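Local coordinates for PUM-HD domain-containing protein (Caenorhabditis elegans, PDB 7CGF), which binds single-stranded RNA through its Pumilio homology domain and probably recognises elements in the 3' untranslated regions of target mRNAs, at residues Thr16-Asn21 and Ser47-Gln52; Lys89-Gly94 and Ala100-Ala105; Pro133-Ile138 and Glu164-Gln169; Cys201-Ser206 and Ile238-Glu243. The protein carries 2 engineered substitutions. One frame throughout, in Å; residues are numbered along the deposited sequence.

Contact 1. Residues Thr16-Asn21 and Ser47-Gln52; sequences TRYRAN and SRFIQQ. With nucleotides of chain B.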
# COMPACT_ATOMS: atom_id res chain seq x y z
N THR A 16 -38.47 -11.68 -9.82
CA THR A 16 -38.87 -12.96 -9.24
C THR A 16 -39.15 -13.99 -10.33
O THR A 16 -38.78 -15.16 -10.20
CB THR A 16 -40.10 -12.79 -8.34
OG1 THR A 16 -41.21 -12.33 -9.12
CG2 THR A 16 -39.80 -11.77 -7.28
N ARG A 17 -39.77 -13.55 -11.43
CA ARG A 17 -39.94 -14.43 -12.59
C ARG A 17 -38.59 -14.92 -13.10
O ARG A 17 -38.41 -16.12 -13.34
CB ARG A 17 -40.72 -13.69 -13.68
CG ARG A 17 -42.22 -13.53 -13.40
CD ARG A 17 -42.79 -12.32 -14.14
NE ARG A 17 -42.40 -12.29 -15.55
CZ ARG A 17 -42.33 -11.19 -16.29
NH1 ARG A 17 -42.62 -10.01 -15.75
NH2 ARG A 17 -41.97 -11.27 -17.56
N TYR A 18 -37.63 -14.01 -13.26
CA TYR A 18 -36.33 -14.40 -13.81
C TYR A 18 -35.56 -15.30 -12.86
O TYR A 18 -34.90 -16.25 -13.29
CB TYR A 18 -35.51 -13.15 -14.16
CG TYR A 18 -34.09 -13.47 -14.57
CD1 TYR A 18 -33.80 -13.94 -15.84
CD2 TYR A 18 -33.03 -13.30 -13.68
CE1 TYR A 18 -32.51 -14.23 -16.22
CE2 TYR A 18 -31.74 -13.59 -14.04
CZ TYR A 18 -31.48 -14.06 -15.31
OH TYR A 18 -30.19 -14.35 -15.68
N ARG A 19 -35.63 -15.02 -11.55
CA ARG A 19 -34.90 -15.82 -10.58
C ARG A 19 -35.41 -17.25 -10.53
O ARG A 19 -34.64 -18.18 -10.24
CB ARG A 19 -34.98 -15.18 -9.20
CG ARG A 19 -34.19 -13.89 -9.06
CD ARG A 19 -34.45 -13.25 -7.70
NE ARG A 19 -34.35 -14.24 -6.64
CZ ARG A 19 -33.21 -14.60 -6.05
NH1 ARG A 19 -32.06 -14.04 -6.41
NH2 ARG A 19 -33.22 -15.52 -5.10
N ALA A 20 -36.70 -17.46 -10.79
CA ALA A 20 -37.32 -18.78 -10.78
C ALA A 20 -36.67 -19.69 -11.82
O ALA A 20 -35.91 -20.60 -11.47
CB ALA A 20 -38.82 -18.66 -11.04
N ASN A 21 -36.98 -19.46 -13.10
CA ASN A 21 -36.40 -20.22 -14.20
C ASN A 21 -35.53 -19.31 -15.05
O ASN A 21 -36.04 -18.65 -15.97
CB ASN A 21 -37.49 -20.88 -15.04
N SER A 47 -27.89 -8.80 -10.17
CA SER A 47 -26.67 -8.03 -10.39
C SER A 47 -25.71 -8.78 -11.29
O SER A 47 -25.07 -8.18 -12.17
CB SER A 47 -26.02 -7.69 -9.06
OG SER A 47 -24.82 -6.98 -9.30
N ARG A 48 -25.63 -10.10 -11.10
CA ARG A 48 -24.78 -10.91 -11.97
C ARG A 48 -25.28 -10.89 -13.40
O ARG A 48 -24.48 -10.79 -14.34
CB ARG A 48 -24.69 -12.34 -11.42
CG ARG A 48 -23.72 -12.47 -10.26
CD ARG A 48 -23.69 -13.87 -9.66
NE ARG A 48 -22.59 -13.99 -8.72
CZ ARG A 48 -22.57 -14.82 -7.68
NH1 ARG A 48 -23.61 -15.61 -7.42
NH2 ARG A 48 -21.51 -14.83 -6.88
N PHE A 49 -26.60 -10.92 -13.59
CA PHE A 49 -27.16 -10.77 -14.93
C PHE A 49 -26.76 -9.44 -15.56
O PHE A 49 -26.29 -9.40 -16.70
CB PHE A 49 -28.69 -10.89 -14.90
CG PHE A 49 -29.32 -10.58 -16.22
CD1 PHE A 49 -29.24 -11.50 -17.26
CD2 PHE A 49 -29.95 -9.38 -16.44
CE1 PHE A 49 -29.80 -11.22 -18.49
CE2 PHE A 49 -30.51 -9.09 -17.67
CZ PHE A 49 -30.44 -10.01 -18.70
N ILE A 50 -26.95 -8.33 -14.84
CA ILE A 50 -26.63 -7.02 -15.39
C ILE A 50 -25.15 -6.95 -15.75
O ILE A 50 -24.77 -6.46 -16.83
CB ILE A 50 -27.00 -5.91 -14.39
CG1 ILE A 50 -28.52 -5.84 -14.21
CG2 ILE A 50 -26.44 -4.57 -14.89
CD1 ILE A 50 -28.92 -4.97 -13.03
N GLN A 51 -24.29 -7.41 -14.85
CA GLN A 51 -22.86 -7.34 -15.12
C GLN A 51 -22.49 -8.13 -16.36
O GLN A 51 -21.68 -7.68 -17.18
CB GLN A 51 -22.07 -7.87 -13.93
CG GLN A 51 -22.13 -6.99 -12.71
CD GLN A 51 -21.52 -7.67 -11.52
OE1 GLN A 51 -20.34 -8.01 -11.55
NE2 GLN A 51 -22.32 -7.94 -10.49
N GLN A 52 -23.05 -9.33 -16.51
CA GLN A 52 -22.65 -10.15 -17.65
C GLN A 52 -23.13 -9.55 -18.95
O GLN A 52 -22.38 -9.55 -19.94
CB GLN A 52 -23.18 -11.58 -17.49
CG GLN A 52 -22.55 -12.57 -18.50
CD GLN A 52 -21.04 -12.34 -18.74
OE1 GLN A 52 -20.61 -12.05 -19.87
NE2 GLN A 52 -20.23 -12.49 -17.68
P A B 8 -16.81 -11.32 -0.36
OP1 A B 8 -17.09 -12.19 0.81
OP2 A B 8 -15.71 -11.57 -1.35
O5' A B 8 -18.13 -11.29 -1.24
C5' A B 8 -19.40 -11.12 -0.64
C4' A B 8 -20.47 -11.68 -1.54
O4' A B 8 -20.48 -10.94 -2.80
C3' A B 8 -20.29 -13.15 -1.91
O3' A B 8 -21.58 -13.75 -2.02
C2' A B 8 -19.67 -13.06 -3.30
O2' A B 8 -19.83 -14.22 -4.10
C1' A B 8 -20.42 -11.86 -3.86
N9 A B 8 -19.78 -11.21 -5.02
C8 A B 8 -18.46 -10.95 -5.19
N7 A B 8 -18.18 -10.37 -6.35
C5 A B 8 -19.44 -10.23 -6.95
C6 A B 8 -19.85 -9.69 -8.18
N6 A B 8 -19.05 -9.14 -9.09
N1 A B 8 -21.18 -9.73 -8.46
C2 A B 8 -22.03 -10.26 -7.58
N3 A B 8 -21.74 -10.79 -6.40
C4 A B 8 -20.43 -10.74 -6.14
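Gln51 NE2 is held by three acceptors: N1 of A8 of chain B at 2.9 Å, Ser47 OG, also at 2.9 Å, and, weakly, Ser47 O one helical turn back. This is the base-reading end of a Pumilio repeat, in a helix of the PUF solenoid that carries residues to the RNA. The same amide also reads the neighbouring N6 on the Watson-Crick edge: N6 of A8 of chain B donates to Gln51 OE1 over 3.0 Å in an almost straight bond (175°). With donor and acceptor both used, the pattern suits adenine. Gln51 CG stands anti to the carbonyl carbon and the chain runs extended to the amide, while Ser47 OG, close to the amide plane, fixes its rotation; the serine hydroxyl is itself bonded to Phe82 O. Arg48 passes beside the base, its CG 3.9 Å from C2 of A8 of chain B, and the ribose O2' lies at the edge of its guanidinium, near the plane, 3.3 Å from Arg48 NH2. Behind this site, helix 14-20 leans on helix 44-56, with Tyr18 and Phe49 forming an aromatic pair, and Tyr18 also touches Val45. Tyr18 and Phe49 each swing CG opposite the backbone N (chi1 173° for both), which sends the two rings toward each other. They meet obliquely, centroids 5.2 Å apart and planes 55° apart. Leu28 touches both rings, and Tyr18 also rests on Phe40. The closest approach is made by the phenol oxygen, Tyr18 OH lying 3.4 Å from Phe49 CD1.

Contact 2. Residues Lys89-Gly94 and Ala100-Ala105; sequences KFFEYG and ARLVDA
Leu102 drives its CD2 methyl into one face of the Phe91 ring, a CH-pi contact in which CD2 lies 3.5 Å from the ring centroid. The methyl sits slightly toward the rim, so the approach is tightest at Phe91 CE2, and Leu102 CG comes to 3.5 Å from Phe91 CZ. Two torsions place it: CG of Leu102 is opposite its own backbone N (chi1 -171°), and chi2 of 53° turns CD2 toward the loop. Phe91 in turn sets CG opposite its carbonyl carbon (chi1 -81°), which brings the ring nearer to the helix than the direction of its CB suggests. Val103 reaches the same ring at another place, CG2 meeting the edge near the ring plane 3.7 Å from Phe91 CE1. Phe91 is thus touched on a face and at its rim by consecutive residues of helix 99-106. The segment 89-94 makes a type I turn from Lys89 to Glu92. Both segments belong to one Pumilio-family sequence repeat, the helical unit of the PUF solenoid, and this buried core packs the turn on helix 99-106. Phe91 also packs on Val122 and Ala126 of helix 119-129, in the following layer. Phe90 behaves differently: its CB touches Leu102 CD2 at 3.7 Å, but the ring turns off to meet Phe67 and His98. The carbonyl oxygen of Phe90 is buried here without any hydrogen-bonding partner in the model.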
# COMPACT_ATOMS: atom_id res chain seq x y z
N LYS A 89 -19.36 -0.87 -13.44
CA LYS A 89 -19.31 -1.17 -14.87
C LYS A 89 -19.30 0.09 -15.71
O LYS A 89 -18.72 0.09 -16.81
CB LYS A 89 -20.51 -2.04 -15.28
CG LYS A 89 -20.42 -3.50 -14.87
CD LYS A 89 -19.19 -4.14 -15.47
CE LYS A 89 -19.22 -5.66 -15.39
NZ LYS A 89 -17.93 -6.25 -15.89
N PHE A 90 -19.94 1.16 -15.25
CA PHE A 90 -20.01 2.37 -16.05
C PHE A 90 -18.83 3.32 -15.82
O PHE A 90 -18.82 4.42 -16.37
CB PHE A 90 -21.34 3.08 -15.80
CG PHE A 90 -22.49 2.38 -16.45
CD1 PHE A 90 -22.67 2.48 -17.82
CD2 PHE A 90 -23.33 1.58 -15.72
CE1 PHE A 90 -23.72 1.82 -18.45
CE2 PHE A 90 -24.38 0.91 -16.33
CZ PHE A 90 -24.58 1.03 -17.70
N PHE A 91 -17.83 2.90 -15.03
CA PHE A 91 -16.56 3.60 -14.99
C PHE A 91 -15.47 2.87 -15.76
O PHE A 91 -14.31 3.30 -15.75
CB PHE A 91 -16.10 3.82 -13.53
CG PHE A 91 -16.76 4.99 -12.86
CD1 PHE A 91 -16.70 6.25 -13.42
CD2 PHE A 91 -17.42 4.83 -11.64
CE1 PHE A 91 -17.29 7.34 -12.80
CE2 PHE A 91 -18.00 5.91 -11.00
CZ PHE A 91 -17.94 7.17 -11.60
N GLU A 92 -15.81 1.77 -16.43
CA GLU A 92 -14.82 1.00 -17.16
C GLU A 92 -14.43 1.71 -18.45
O GLU A 92 -15.16 2.56 -18.98
CB GLU A 92 -15.33 -0.40 -17.49
CG GLU A 92 -15.69 -1.29 -16.30
CD GLU A 92 -14.48 -1.73 -15.48
OE1 GLU A 92 -13.33 -1.71 -15.99
OE2 GLU A 92 -14.70 -2.11 -14.30
N TYR A 93 -13.26 1.36 -18.98
CA TYR A 93 -12.96 1.74 -20.35
C TYR A 93 -14.03 1.16 -21.27
O TYR A 93 -14.47 0.02 -21.09
CB TYR A 93 -11.58 1.22 -20.79
CG TYR A 93 -10.39 1.67 -19.96
CD1 TYR A 93 -10.25 2.99 -19.54
CD2 TYR A 93 -9.39 0.76 -19.60
CE1 TYR A 93 -9.16 3.39 -18.78
CE2 TYR A 93 -8.29 1.15 -18.85
CZ TYR A 93 -8.18 2.46 -18.44
OH TYR A 93 -7.08 2.84 -17.69
N GLY A 94 -14.45 1.93 -22.25
CA GLY A 94 -15.56 1.55 -23.09
C GLY A 94 -16.86 2.20 -22.69
O GLY A 94 -17.80 2.23 -23.49
N ALA A 100 -18.63 11.36 -17.03
CA ALA A 100 -18.92 12.66 -16.43
C ALA A 100 -20.29 12.68 -15.76
O ALA A 100 -20.43 13.20 -14.65
CB ALA A 100 -18.81 13.76 -17.49
N ARG A 101 -21.31 12.10 -16.42
CA ARG A 101 -22.63 12.05 -15.81
C ARG A 101 -22.63 11.22 -14.54
O ARG A 101 -23.33 11.55 -13.58
CB ARG A 101 -23.66 11.50 -16.80
CG ARG A 101 -24.05 12.46 -17.90
CD ARG A 101 -25.03 11.78 -18.87
NE ARG A 101 -26.25 11.35 -18.19
CZ ARG A 101 -27.16 10.54 -18.73
NH1 ARG A 101 -28.24 10.19 -18.04
NH2 ARG A 101 -26.98 10.08 -19.96
N LEU A 102 -21.84 10.14 -14.52
CA LEU A 102 -21.83 9.28 -13.34
C LEU A 102 -21.08 9.95 -12.18
O LEU A 102 -21.51 9.85 -11.03
CB LEU A 102 -21.21 7.92 -13.69
CG LEU A 102 -21.31 6.84 -12.61
CD1 LEU A 102 -22.75 6.69 -12.15
CD2 LEU A 102 -20.73 5.53 -13.10
N VAL A 103 -19.97 10.64 -12.47
CA VAL A 103 -19.33 11.44 -11.42
C VAL A 103 -20.29 12.48 -10.88
O VAL A 103 -20.40 12.67 -9.66
CB VAL A 103 -18.03 12.08 -11.95
CG1 VAL A 103 -17.49 13.08 -10.91
CG2 VAL A 103 -16.98 11.03 -12.24
N ASP A 104 -21.05 13.15 -11.76
CA ASP A 104 -22.03 14.14 -11.28
C ASP A 104 -23.04 13.51 -10.33
O ASP A 104 -23.52 14.18 -9.41
CB ASP A 104 -22.79 14.77 -12.46
CG ASP A 104 -22.01 15.86 -13.17
OD1 ASP A 104 -21.13 16.50 -12.56
OD2 ASP A 104 -22.32 16.09 -14.36
N ALA A 105 -23.40 12.25 -10.57
CA ALA A 105 -24.42 11.59 -9.77
C ALA A 105 -23.94 11.23 -8.38
O ALA A 105 -24.76 11.06 -7.48
CB ALA A 105 -24.89 10.31 -10.48

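Contact 3. Residues Pro133-Ile138 and Glu164-Gln169; sequences PLQIKI and EKVSPQ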
# COMPACT_ATOMS: atom_id res chain seq x y z
N PRO A 133 -9.34 15.60 -15.41
CA PRO A 133 -10.33 16.55 -14.88
C PRO A 133 -11.38 15.93 -13.97
O PRO A 133 -11.79 16.56 -13.00
CB PRO A 133 -10.97 17.13 -16.16
CG PRO A 133 -9.87 17.06 -17.15
CD PRO A 133 -9.18 15.77 -16.87
N LEU A 134 -11.84 14.72 -14.28
CA LEU A 134 -12.80 14.07 -13.41
C LEU A 134 -12.13 13.56 -12.14
O LEU A 134 -12.75 13.58 -11.06
CB LEU A 134 -13.49 12.93 -14.15
CG LEU A 134 -14.39 13.39 -15.31
CD1 LEU A 134 -15.05 12.20 -15.98
CD2 LEU A 134 -15.43 14.37 -14.80
N GLN A 135 -10.89 13.08 -12.23
CA GLN A 135 -10.16 12.72 -11.02
C GLN A 135 -10.05 13.91 -10.07
O GLN A 135 -10.29 13.78 -8.87
CB GLN A 135 -8.77 12.21 -11.36
CG GLN A 135 -8.69 10.88 -12.07
CD GLN A 135 -7.26 10.57 -12.49
OE1 GLN A 135 -6.55 11.45 -12.98
NE2 GLN A 135 -6.82 9.34 -12.25
N ILE A 136 -9.68 15.07 -10.61
CA ILE A 136 -9.53 16.26 -9.78
C ILE A 136 -10.85 16.63 -9.13
O ILE A 136 -10.89 17.07 -7.97
CB ILE A 136 -8.98 17.42 -10.64
CG1 ILE A 136 -7.55 17.12 -11.10
CG2 ILE A 136 -9.02 18.72 -9.87
CD1 ILE A 136 -7.04 18.10 -12.14
N LYS A 137 -11.96 16.45 -9.85
CA LYS A 137 -13.27 16.74 -9.29
C LYS A 137 -13.56 15.85 -8.08
O LYS A 137 -14.04 16.33 -7.05
CB LYS A 137 -14.34 16.58 -10.37
CG LYS A 137 -15.71 17.05 -9.98
CD LYS A 137 -16.69 17.06 -11.16
CE LYS A 137 -18.10 17.33 -10.65
NZ LYS A 137 -19.12 17.31 -11.73
N ILE A 138 -13.25 14.56 -8.18
CA ILE A 138 -13.43 13.66 -7.04
C ILE A 138 -12.53 14.07 -5.88
O ILE A 138 -12.98 14.12 -4.72
CB ILE A 138 -13.17 12.20 -7.47
CG1 ILE A 138 -14.29 11.74 -8.41
CG2 ILE A 138 -13.07 11.28 -6.25
CD1 ILE A 138 -14.13 10.30 -8.85
N GLU A 164 -1.58 6.96 -6.57
CA GLU A 164 -1.08 6.10 -7.64
C GLU A 164 -1.42 6.65 -9.02
O GLU A 164 -0.61 6.52 -9.95
CB GLU A 164 -1.66 4.70 -7.47
CG GLU A 164 -1.08 3.93 -6.30
CD GLU A 164 -1.93 2.71 -5.93
OE1 GLU A 164 -2.95 2.46 -6.62
OE2 GLU A 164 -1.57 2.03 -4.95
N LYS A 165 -2.60 7.24 -9.19
CA LYS A 165 -3.18 7.46 -10.52
C LYS A 165 -3.30 8.92 -10.93
O LYS A 165 -3.67 9.19 -12.08
CB LYS A 165 -4.58 6.83 -10.60
CG LYS A 165 -4.60 5.35 -10.37
CD LYS A 165 -3.86 4.59 -11.44
CE LYS A 165 -4.49 4.81 -12.81
NZ LYS A 165 -4.11 3.72 -13.76
N VAL A 166 -3.01 9.86 -10.05
CA VAL A 166 -3.19 11.28 -10.34
C VAL A 166 -1.82 11.96 -10.32
O VAL A 166 -0.97 11.64 -9.48
CB VAL A 166 -4.15 11.94 -9.34
CG1 VAL A 166 -4.39 13.39 -9.71
CG2 VAL A 166 -5.47 11.18 -9.30
N SER A 167 -1.61 12.88 -11.25
CA SER A 167 -0.32 13.55 -11.32
C SER A 167 0.03 14.19 -9.98
O SER A 167 -0.84 14.77 -9.32
CB SER A 167 -0.32 14.62 -12.41
OG SER A 167 -0.61 14.02 -13.65
N PRO A 168 1.30 14.14 -9.57
CA PRO A 168 1.71 14.62 -8.23
C PRO A 168 1.22 16.02 -7.86
O PRO A 168 0.84 16.24 -6.70
CB PRO A 168 3.24 14.58 -8.32
CG PRO A 168 3.52 13.49 -9.28
CD PRO A 168 2.41 13.49 -10.29
N GLN A 169 1.21 16.97 -8.80
CA GLN A 169 0.81 18.32 -8.43
C GLN A 169 -0.61 18.35 -7.88
O GLN A 169 -0.94 19.24 -7.09
CB GLN A 169 0.94 19.27 -9.63
CG GLN A 169 -0.03 18.98 -10.75
CD GLN A 169 0.05 20.01 -11.87
OE1 GLN A 169 0.53 19.71 -12.96
NE2 GLN A 169 -0.42 21.22 -11.60
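Gln135 and Val166 approach from opposite directions, the amide of one ending against a methyl of the other. They lie in successive predicted Pumilio repeats of the PUF solenoid: Gln135 on helix 132-142, Val166 just where the chain leaves helix 155-165. Val166 CG2 is 3.7 Å from both Gln135 CD and Gln135 NE2 and only slightly farther from OE1, so the methyl lies against the whole head of the glutamine. It also touches the base of that side chain, at CB. Gln135 reaches across because CG sits opposite the carbonyl carbon (chi1 -69°) and the chain continues extended. Its NE2 then donates to Lys165 O over 3.2 Å with an N-H...O angle of 151°. The donor stands above the carbonyl plane rather than on a lone pair (C=O...N 111°), and the oxygen is tilted somewhat from the amide plane, a less than ideal alignment. The stronger polar partner of Gln135 NE2 is Leu127 O, toward the end of helix 119-129. One buried amide nitrogen therefore links carbonyls near the ends of helices 119-129 and 155-165, in successive predicted repeats. The nearest atom of the two segments is about 5 Å from the bound RNA. Next to Val166 in the chain, Ser167 OG bonds Glu132 OE2. Three successive bends curl the outer part of the Lys165 chain off toward Glu128, a long and weak ion pair, while at its base Lys165 CB lies 3.7 Å from Gln135 NE2.

Contact 4. Residues Cys201-Ser206 and Ile238-Glu243; sequences CLEHCS and IEHGSE
His240 sets CG opposite its carbonyl carbon (chi1 -62°) and turns the imidazole across the chain with chi2 of -75°, which lays the ring over the backbone of Glu203. Glu203 CA stands 4.1 Å from the ring centroid, nearly on its normal, in a CH-pi contact. The opposite face is covered by Glu239 CG, centred 3.9 Å above the plane, so the imidazole is packed between aliphatic carbons of two glutamates. Glu203 points its CB away, yet its CG, set opposite the carbonyl carbon, comes to 3.5 Å from His240 NE2, and the chain runs on extended. At the root of the histidine, CB presses on Leu202 O at 3.3 Å. At the NE2 edge a water lies in the ring plane, 2.6 Å from His240 NE2, and bonds Glu203 OE2 weakly. That carboxylate has stronger partners, Arg200 at OE1 and His236 at OE2, which probably hold it in place. Any pull of the carboxylate toward a protonated imidazole is probably weakened by Arg200. This packing joins successive predicted repeats of the Pumilio solenoid. It lies where helices 194-204 and 230-240 end, side by side on the RNA side; Leu202 also packs on Ile214 of helix 207-219, and Ile238 carries the packing on to helix 266-276.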
# COMPACT_ATOMS: atom_id res chain seq x y z
N CYS A 201 2.93 7.76 -0.97
CA CYS A 201 3.52 9.07 -1.25
C CYS A 201 5.01 8.97 -1.54
O CYS A 201 5.51 9.63 -2.47
CB CYS A 201 3.28 10.01 -0.07
SG CYS A 201 1.60 10.56 0.01
N LEU A 202 5.75 8.17 -0.76
CA LEU A 202 7.18 8.03 -1.01
C LEU A 202 7.47 7.39 -2.36
O LEU A 202 8.50 7.70 -2.98
CB LEU A 202 7.83 7.21 0.11
CG LEU A 202 7.75 7.86 1.49
CD1 LEU A 202 8.21 6.85 2.55
CD2 LEU A 202 8.59 9.13 1.53
N GLU A 203 6.57 6.53 -2.83
CA GLU A 203 6.73 5.86 -4.13
C GLU A 203 6.43 6.78 -5.30
O GLU A 203 7.11 6.69 -6.33
CB GLU A 203 5.81 4.65 -4.22
CG GLU A 203 6.25 3.47 -3.39
CD GLU A 203 5.13 2.48 -3.18
OE1 GLU A 203 3.99 2.76 -3.64
OE2 GLU A 203 5.38 1.43 -2.56
N HIS A 204 5.42 7.64 -5.20
CA HIS A 204 4.89 8.33 -6.37
C HIS A 204 5.04 9.85 -6.37
O HIS A 204 4.93 10.46 -7.44
CB HIS A 204 3.40 8.02 -6.56
CG HIS A 204 3.13 6.58 -6.84
ND1 HIS A 204 3.22 6.05 -8.11
CD2 HIS A 204 2.76 5.56 -6.03
CE1 HIS A 204 2.93 4.76 -8.06
NE2 HIS A 204 2.65 4.44 -6.81
N CYS A 205 5.22 10.47 -5.22
CA CYS A 205 5.28 11.92 -5.21
C CYS A 205 6.65 12.40 -5.67
O CYS A 205 7.62 11.65 -5.69
CB CYS A 205 4.96 12.45 -3.82
SG CYS A 205 3.24 12.21 -3.40
N SER A 206 6.71 13.68 -6.04
CA SER A 206 7.94 14.26 -6.54
C SER A 206 8.93 14.46 -5.40
O SER A 206 8.54 14.57 -4.24
CB SER A 206 7.65 15.58 -7.25
OG SER A 206 6.87 16.45 -6.44
N ILE A 238 14.45 4.30 2.69
CA ILE A 238 15.70 3.74 2.17
C ILE A 238 15.63 3.54 0.66
O ILE A 238 16.55 3.91 -0.08
CB ILE A 238 16.03 2.43 2.90
CG1 ILE A 238 16.39 2.74 4.36
CG2 ILE A 238 17.19 1.69 2.19
CD1 ILE A 238 16.31 1.53 5.32
N GLU A 239 14.52 3.00 0.17
CA GLU A 239 14.45 2.71 -1.25
C GLU A 239 14.22 3.96 -2.08
O GLU A 239 14.87 4.14 -3.13
CB GLU A 239 13.34 1.69 -1.53
CG GLU A 239 13.28 1.32 -2.99
CD GLU A 239 12.47 0.08 -3.25
OE1 GLU A 239 12.03 -0.57 -2.27
OE2 GLU A 239 12.29 -0.26 -4.44
N HIS A 240 13.34 4.85 -1.64
CA HIS A 240 12.86 5.95 -2.47
C HIS A 240 13.42 7.31 -2.09
O HIS A 240 13.11 8.31 -2.77
CB HIS A 240 11.32 5.98 -2.44
CG HIS A 240 10.70 4.75 -3.00
ND1 HIS A 240 10.64 4.50 -4.36
CD2 HIS A 240 10.10 3.69 -2.40
CE1 HIS A 240 10.04 3.34 -4.57
NE2 HIS A 240 9.70 2.83 -3.40
N GLY A 241 14.22 7.40 -1.04
CA GLY A 241 14.81 8.66 -0.61
C GLY A 241 16.05 9.00 -1.40
O GLY A 241 16.43 8.33 -2.36
N SER A 242 16.71 10.08 -0.97
CA SER A 242 17.94 10.54 -1.58
C SER A 242 19.13 9.75 -1.07
O SER A 242 19.06 9.02 -0.07
CB SER A 242 18.15 12.03 -1.31
OG SER A 242 18.43 12.28 0.06
N GLU A 243 20.26 9.91 -1.76
CA GLU A 243 21.49 9.32 -1.27
C GLU A 243 21.83 9.85 0.12
O GLU A 243 22.34 9.10 0.97
CB GLU A 243 22.61 9.60 -2.27
CG GLU A 243 23.90 8.86 -1.97
CD GLU A 243 23.76 7.36 -2.14
OE1 GLU A 243 22.90 6.92 -2.92
OE2 GLU A 243 24.52 6.62 -1.47
O HOH W 1 8.54 0.51 -2.89

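How the contacts relate
The four contacts follow one another along the chain from the N terminus; none nests in or crosses another. Contact 1 closes a 25-residue excursion and ties the N-terminal helix 14-20 to helix 44-56. Contact 2 closes a short loop of five residues, and touches contact 1 where Lys89 CE packs on Gln51 O. Contact 3 spans 25 residues and contact 4 spans 31, each joining neighbouring predicted repeats. Contact 2 packs on contact 3 through Val103 against Lys137 and Ile138; contact 3 meets contact 4 where Glu164 and Pro168 touch His204. The result is a continuous run along the curved solenoid, with contacts 1 and 4 centred about 48 Å apart.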